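Local coordinates for protein ornithine carbamoyltransferase, mitochondrial (Coccidioides immitis, PDB 3SDS) that catalyses the transfer of the carbamoyl group of carbamoyl phosphate to L-ornithine, giving L-citrulline and phosphate, the first step from ornithine to arginine, at residues G195-V200 with V217-G222; K303-L308 with F328-N333. All blocks are in the same frame, centred on the assembly; numbering follows the deposited sequence.

Both contacts belong to the ornithine-binding domain, whose core is a parallel sheet of Rossmann-like topology. From the N terminus, strand 190-194 leads into 195-200, helix 199-210 follows, and the chain returns along strand 214-218; contact 1 closes this beta-alpha-beta unit where its two strands run out. Contact 2 comes later: strand 303-306, at one border of the sheet, leads on to Cys307 and Leu308, and the loop closes when helix 327-347 brings 328-333 against them. The two loops follow one another in series. Their centres lie about 19 Å apart, yet they touch: Val200, next to the predicted ornithine ligand Asn199, packs with CG2 4.2 Å from SG of Cys307, the predicted proton acceptor.

Contact 1: G195-V200 with V217-G222; sequences GDANNV and VATPRG
Gly195 and Ala218 are joined by the one backbone hydrogen bond of this contact, from Gly195 N to Ala218 O at 3.1 Å. It is close to linear (172° at the hydrogen) and continues the parallel pairing of strands 190-194 and 214-218 as both run out. Gly195 has positive phi (142°), a conformation in which a beta carbon would press on the preceding carbonyl oxygen, and the chain turns here from the strand toward helix 199-210.

The remaining contacts gather carbon atoms of the second segment round Gly195 O, and add one methyl pair. Thr219 directs its CB toward the opposite segment and sets CG2 3.2 Å from Gly195 O. Its chi1 of 74° puts OG1 between the backbone N and the carbonyl carbon, with a weak bond to Pro220 O, and leaves CG2 anti to the carbonyl carbon. The same oxygen also receives a CA-H...O contact from Thr219 CA (3.6 Å), and Pro220 CD lies 4.1 Å from Gly195 O. Ala197 CB approaches Thr219 CG2 at 4.3 Å.

Beyond Ala197 the first segment enters the helix. Asn198 is the N-cap; Val200 N is shared weakly between Asn198 OD1 and Asn199 OD1. Asn198 ND2 is hydrogen-bonded to Asp265, which like Asn199 is predicted to bind L-ornithine, placing the turn beside the expected ornithine site.

In the fold, Ala218 pairs with Trp193 of strand 190-194, whereas Val217 and Thr219 pair with strand 246-249 on the other flank. Ala197 packs on Phe202 of helix 199-210, and Pro220 on Phe283 and Phe286 just beyond helix 277-282.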
loop_
_atom_site.group_PDB
_atom_site.type_symbol
_atom_site.label_atom_id
_atom_site.label_comp_id
_atom_site.label_asym_id
_atom_site.label_seq_id
_atom_site.Cartn_x
_atom_site.Cartn_y
_atom_site.Cartn_z
ATOM N N GLY A 195 -16.071 5.630 32.860
ATOM C CA GLY A 195 -16.233 6.453 31.655
ATOM C C GLY A 195 -17.464 6.128 30.822
ATOM O O GLY A 195 -18.474 5.702 31.356
ATOM N N ASP A 196 -17.378 6.325 29.511
ATOM C CA ASP A 196 -18.499 6.031 28.623
ATOM C C ASP A 196 -18.624 4.535 28.288
ATOM O O ASP A 196 -17.619 3.812 28.240
ATOM C CB ASP A 196 -18.416 6.868 27.332
ATOM C CG ASP A 196 -19.685 6.736 26.439
ATOM O OD1 ASP A 196 -20.828 6.549 26.962
ATOM O OD2 ASP A 196 -19.530 6.832 25.196
ATOM N N ALA A 197 -19.863 4.086 28.069
ATOM C CA ALA A 197 -20.154 2.708 27.677
ATOM C C ALA A 197 -20.035 2.575 26.170
ATOM O O ALA A 197 -20.863 3.108 25.433
ATOM C CB ALA A 197 -21.562 2.326 28.119
ATOM N N ASN A 198 -19.015 1.880 25.690
ATOM C CA ASN A 198 -18.855 1.772 24.254
ATOM C C ASN A 198 -18.463 0.383 23.774
ATOM O O ASN A 198 -18.330 -0.554 24.580
ATOM C CB ASN A 198 -17.882 2.845 23.732
ATOM C CG ASN A 198 -16.458 2.688 24.278
ATOM O OD1 ASN A 198 -16.015 1.592 24.640
ATOM N ND2 ASN A 198 -15.731 3.795 24.312
ATOM N N ASN A 199 -18.279 0.275 22.455
ATOM C CA ASN A 199 -17.879 -0.964 21.785
ATOM C C ASN A 199 -16.821 -1.803 22.514
ATOM O O ASN A 199 -17.016 -3.008 22.689
ATOM C CB ASN A 199 -17.501 -0.725 20.304
ATOM C CG ASN A 199 -16.404 0.349 20.098
ATOM O OD1 ASN A 199 -15.742 0.815 21.038
ATOM N ND2 ASN A 199 -16.208 0.724 18.840
ATOM N N VAL A 200 -15.735 -1.166 22.955
ATOM C CA VAL A 200 -14.642 -1.864 23.621
ATOM C C VAL A 200 -15.088 -2.526 24.927
ATOM O O VAL A 200 -14.878 -3.733 25.126
ATOM C CB VAL A 200 -13.430 -0.942 23.857
ATOM C CG1 VAL A 200 -12.515 -1.517 24.942
ATOM C CG2 VAL A 200 -12.650 -0.680 22.508
ATOM N N VAL A 217 -19.120 -1.205 36.384
ATOM C CA VAL A 217 -19.145 -0.138 35.370
ATOM C C VAL A 217 -19.745 1.181 35.858
ATOM O O VAL A 217 -20.944 1.259 36.169
ATOM C CB VAL A 217 -19.896 -0.596 34.073
ATOM C CG1 VAL A 217 -19.971 0.543 33.048
ATOM C CG2 VAL A 217 -19.229 -1.820 33.443
ATOM N N ALA A 218 -18.913 2.217 35.910
ATOM C CA ALA A 218 -19.387 3.545 36.307
ATOM C C ALA A 218 -19.533 4.434 35.082
ATOM O O ALA A 218 -18.574 4.602 34.308
ATOM C CB ALA A 218 -18.460 4.175 37.344
ATOM N N THR A 219 -20.747 4.958 34.894
ATOM C CA THR A 219 -21.075 5.867 33.791
ATOM C C THR A 219 -22.056 6.931 34.268
ATOM O O THR A 219 -22.831 6.699 35.204
ATOM C CB THR A 219 -21.749 5.160 32.560
ATOM O OG1 THR A 219 -23.107 4.817 32.871
ATOM C CG2 THR A 219 -20.983 3.918 32.087
ATOM N N PRO A 220 -22.050 8.102 33.609
ATOM C CA PRO A 220 -23.056 9.127 33.903
ATOM C C PRO A 220 -24.461 8.696 33.482
ATOM O O PRO A 220 -24.605 7.838 32.596
ATOM C CB PRO A 220 -22.617 10.309 33.031
ATOM C CG PRO A 220 -21.219 10.018 32.627
ATOM C CD PRO A 220 -21.110 8.540 32.563
ATOM N N ARG A 221 -25.480 9.296 34.098
ATOM C CA ARG A 221 -26.864 9.092 33.664
ATOM C C ARG A 221 -27.024 9.470 32.187
ATOM O O ARG A 221 -26.745 10.600 31.805
ATOM C CB ARG A 221 -27.841 9.901 34.537
ATOM N N GLY A 222 -27.454 8.509 31.369
ATOM C CA GLY A 222 -27.666 8.720 29.930
ATOM C C GLY A 222 -26.669 7.982 29.035
ATOM O O GLY A 222 -26.851 7.915 27.809
#

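Contact 2: K303-L308 with F328-N333; sequences KFMHCL and FPEAEN
Glu330 OE1 accepts a hydrogen bond from His306 N, 3.3 Å long and bent to 140° at the hydrogen, through its syn lone pair. The side chain reaches the strand fully extended, with CG anti to the backbone N (chi1 -175°), and carries its carboxylate across to strand 303-306. Met305 crosses this chain obliquely, and the bend at its last torsion brings CE within 3.6 Å of Glu330 CD. Asp162 OD1 lies close to Glu330 OE2, a like charge that could raise the pKa of this buried acid.

Further along the chain, Leu308 N donates to His306 ND1 (3.2 Å), from a position tilted 24° out of the imidazole plane. This bond ties down the turn through Cys307, the predicted proton acceptor, while His306 NE2 is held by Glu314. Leu308, which like Cys307 is predicted to bind carbamoyl phosphate, packs its CD1 against Ala331 CB at 3.9 Å.

The contact thus docks helix 327-347 on the C-terminal end of border strand 303-306. Helix 156-169 adjoins it, with Gln158 touching both Cys307 and Glu330. Strand 261-264 lies alongside 303-306 in the sheet, and Val117 from helix 111-119 of a neighbouring subunit packs on Leu308 and Ala331.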
loop_
_atom_site.group_PDB
_atom_site.type_symbol
_atom_site.label_atom_id
_atom_site.label_comp_id
_atom_site.label_asym_id
_atom_site.label_seq_id
_atom_site.Cartn_x
_atom_site.Cartn_y
_atom_site.Cartn_z
ATOM N N LYS A 303 -3.628 -1.691 38.623
ATOM C CA LYS A 303 -2.953 -1.421 37.354
ATOM C C LYS A 303 -3.876 -0.637 36.426
ATOM O O LYS A 303 -5.094 -0.695 36.566
ATOM C CB LYS A 303 -2.549 -2.750 36.696
ATOM C CG LYS A 303 -1.646 -3.674 37.530
ATOM C CD LYS A 303 -0.227 -3.126 37.582
ATOM C CE LYS A 303 0.809 -4.208 37.855
ATOM N NZ LYS A 303 1.297 -4.228 39.271
ATOM N N PHE A 304 -3.306 0.079 35.467
ATOM C CA PHE A 304 -4.097 0.920 34.578
ATOM C C PHE A 304 -4.046 0.487 33.105
ATOM O O PHE A 304 -2.976 0.104 32.592
ATOM C CB PHE A 304 -3.668 2.384 34.714
ATOM C CG PHE A 304 -4.378 3.310 33.770
ATOM C CD1 PHE A 304 -5.711 3.663 33.989
ATOM C CD2 PHE A 304 -3.723 3.814 32.649
ATOM C CE1 PHE A 304 -6.373 4.512 33.111
ATOM C CE2 PHE A 304 -4.378 4.664 31.763
ATOM C CZ PHE A 304 -5.708 5.006 31.990
ATOM N N MET A 305 -5.206 0.573 32.438
ATOM C CA MET A 305 -5.392 0.182 31.029
ATOM C C MET A 305 -6.299 1.160 30.246
ATOM O O MET A 305 -7.336 1.606 30.748
ATOM C CB MET A 305 -5.952 -1.237 30.946
ATOM C CG MET A 305 -4.970 -2.325 31.372
ATOM S SD MET A 305 -5.643 -4.001 31.312
ATOM C CE MET A 305 -5.875 -4.174 29.541
ATOM N N HIS A 306 -5.895 1.464 29.010
ATOM C CA HIS A 306 -6.567 2.385 28.084
ATOM C C HIS A 306 -6.132 1.917 26.682
ATOM O O HIS A 306 -4.959 1.659 26.449
ATOM C CB HIS A 306 -6.067 3.807 28.371
ATOM C CG HIS A 306 -6.780 4.904 27.629
ATOM N ND1 HIS A 306 -7.129 4.820 26.297
ATOM C CD2 HIS A 306 -7.142 6.149 28.027
ATOM C CE1 HIS A 306 -7.713 5.946 25.920
ATOM N NE2 HIS A 306 -7.728 6.772 26.951
ATOM N N CYS A 307 -7.052 1.779 25.738
ATOM C CA CYS A 307 -6.678 1.189 24.445
ATOM C C CYS A 307 -6.106 2.142 23.379
ATOM O O CYS A 307 -5.844 1.713 22.251
ATOM C CB CYS A 307 -7.847 0.409 23.853
ATOM S SG CYS A 307 -9.180 1.477 23.327
ATOM N N LEU A 308 -5.923 3.418 23.716
ATOM C CA LEU A 308 -5.283 4.402 22.807
ATOM C C LEU A 308 -6.092 4.734 21.537
ATOM O O LEU A 308 -6.875 3.901 21.070
ATOM C CB LEU A 308 -3.863 3.968 22.423
ATOM C CG LEU A 308 -2.896 3.657 23.559
ATOM C CD1 LEU A 308 -1.535 3.439 22.986
ATOM C CD2 LEU A 308 -2.869 4.772 24.608
ATOM N N PHE A 328 1.423 0.557 26.982
ATOM C CA PHE A 328 2.256 0.215 25.819
ATOM C C PHE A 328 2.338 -1.308 25.531
ATOM O O PHE A 328 2.184 -1.746 24.374
ATOM C CB PHE A 328 3.646 0.865 25.934
ATOM C CG PHE A 328 3.597 2.371 26.047
ATOM C CD1 PHE A 328 3.227 3.160 24.948
ATOM C CD2 PHE A 328 3.882 3.003 27.259
ATOM C CE1 PHE A 328 3.161 4.556 25.048
ATOM C CE2 PHE A 328 3.805 4.395 27.377
ATOM C CZ PHE A 328 3.450 5.176 26.264
ATOM N N PRO A 329 2.567 -2.126 26.573
ATOM C CA PRO A 329 2.429 -3.559 26.290
ATOM C C PRO A 329 1.061 -3.922 25.681
ATOM O O PRO A 329 1.010 -4.728 24.746
ATOM C CB PRO A 329 2.614 -4.200 27.671
ATOM C CG PRO A 329 3.568 -3.247 28.360
ATOM C CD PRO A 329 3.096 -1.887 27.931
ATOM N N GLU A 330 -0.014 -3.310 26.191
ATOM C CA GLU A 330 -1.379 -3.528 25.699
ATOM C C GLU A 330 -1.517 -3.157 24.220
ATOM O O GLU A 330 -2.208 -3.848 23.463
ATOM C CB GLU A 330 -2.360 -2.700 26.525
ATOM C CG GLU A 330 -3.820 -2.941 26.188
ATOM C CD GLU A 330 -4.779 -1.967 26.868
ATOM O OE1 GLU A 330 -4.321 -1.080 27.631
ATOM O OE2 GLU A 330 -6.008 -2.090 26.629
ATOM N N ALA A 331 -0.863 -2.060 23.822
ATOM C CA ALA A 331 -0.848 -1.611 22.423
ATOM C C ALA A 331 -0.138 -2.619 21.497
ATOM O O ALA A 331 -0.663 -2.966 20.443
ATOM C CB ALA A 331 -0.223 -0.217 22.319
ATOM N N GLU A 332 1.045 -3.080 21.912
ATOM C CA GLU A 332 1.814 -4.112 21.200
ATOM C C GLU A 332 1.108 -5.476 21.124
ATOM O O GLU A 332 1.265 -6.207 20.122
ATOM C CB GLU A 332 3.211 -4.287 21.823
ATOM C CG GLU A 332 4.021 -5.460 21.239
ATOM C CD GLU A 332 5.269 -5.830 22.021
ATOM O OE1 GLU A 332 5.804 -4.993 22.787
ATOM O OE2 GLU A 332 5.726 -6.978 21.857
ATOM N N ASN A 333 0.349 -5.833 22.161
ATOM C CA ASN A 333 -0.378 -7.103 22.136
ATOM C C ASN A 333 -1.440 -7.197 21.016
ATOM O O ASN A 333 -2.024 -8.267 20.804
ATOM C CB ASN A 333 -0.980 -7.421 23.509
ATOM C CG ASN A 333 0.090 -7.780 24.577
ATOM O OD1 ASN A 333 1.197 -8.239 24.259
ATOM N ND2 ASN A 333 -0.256 -7.574 25.849
#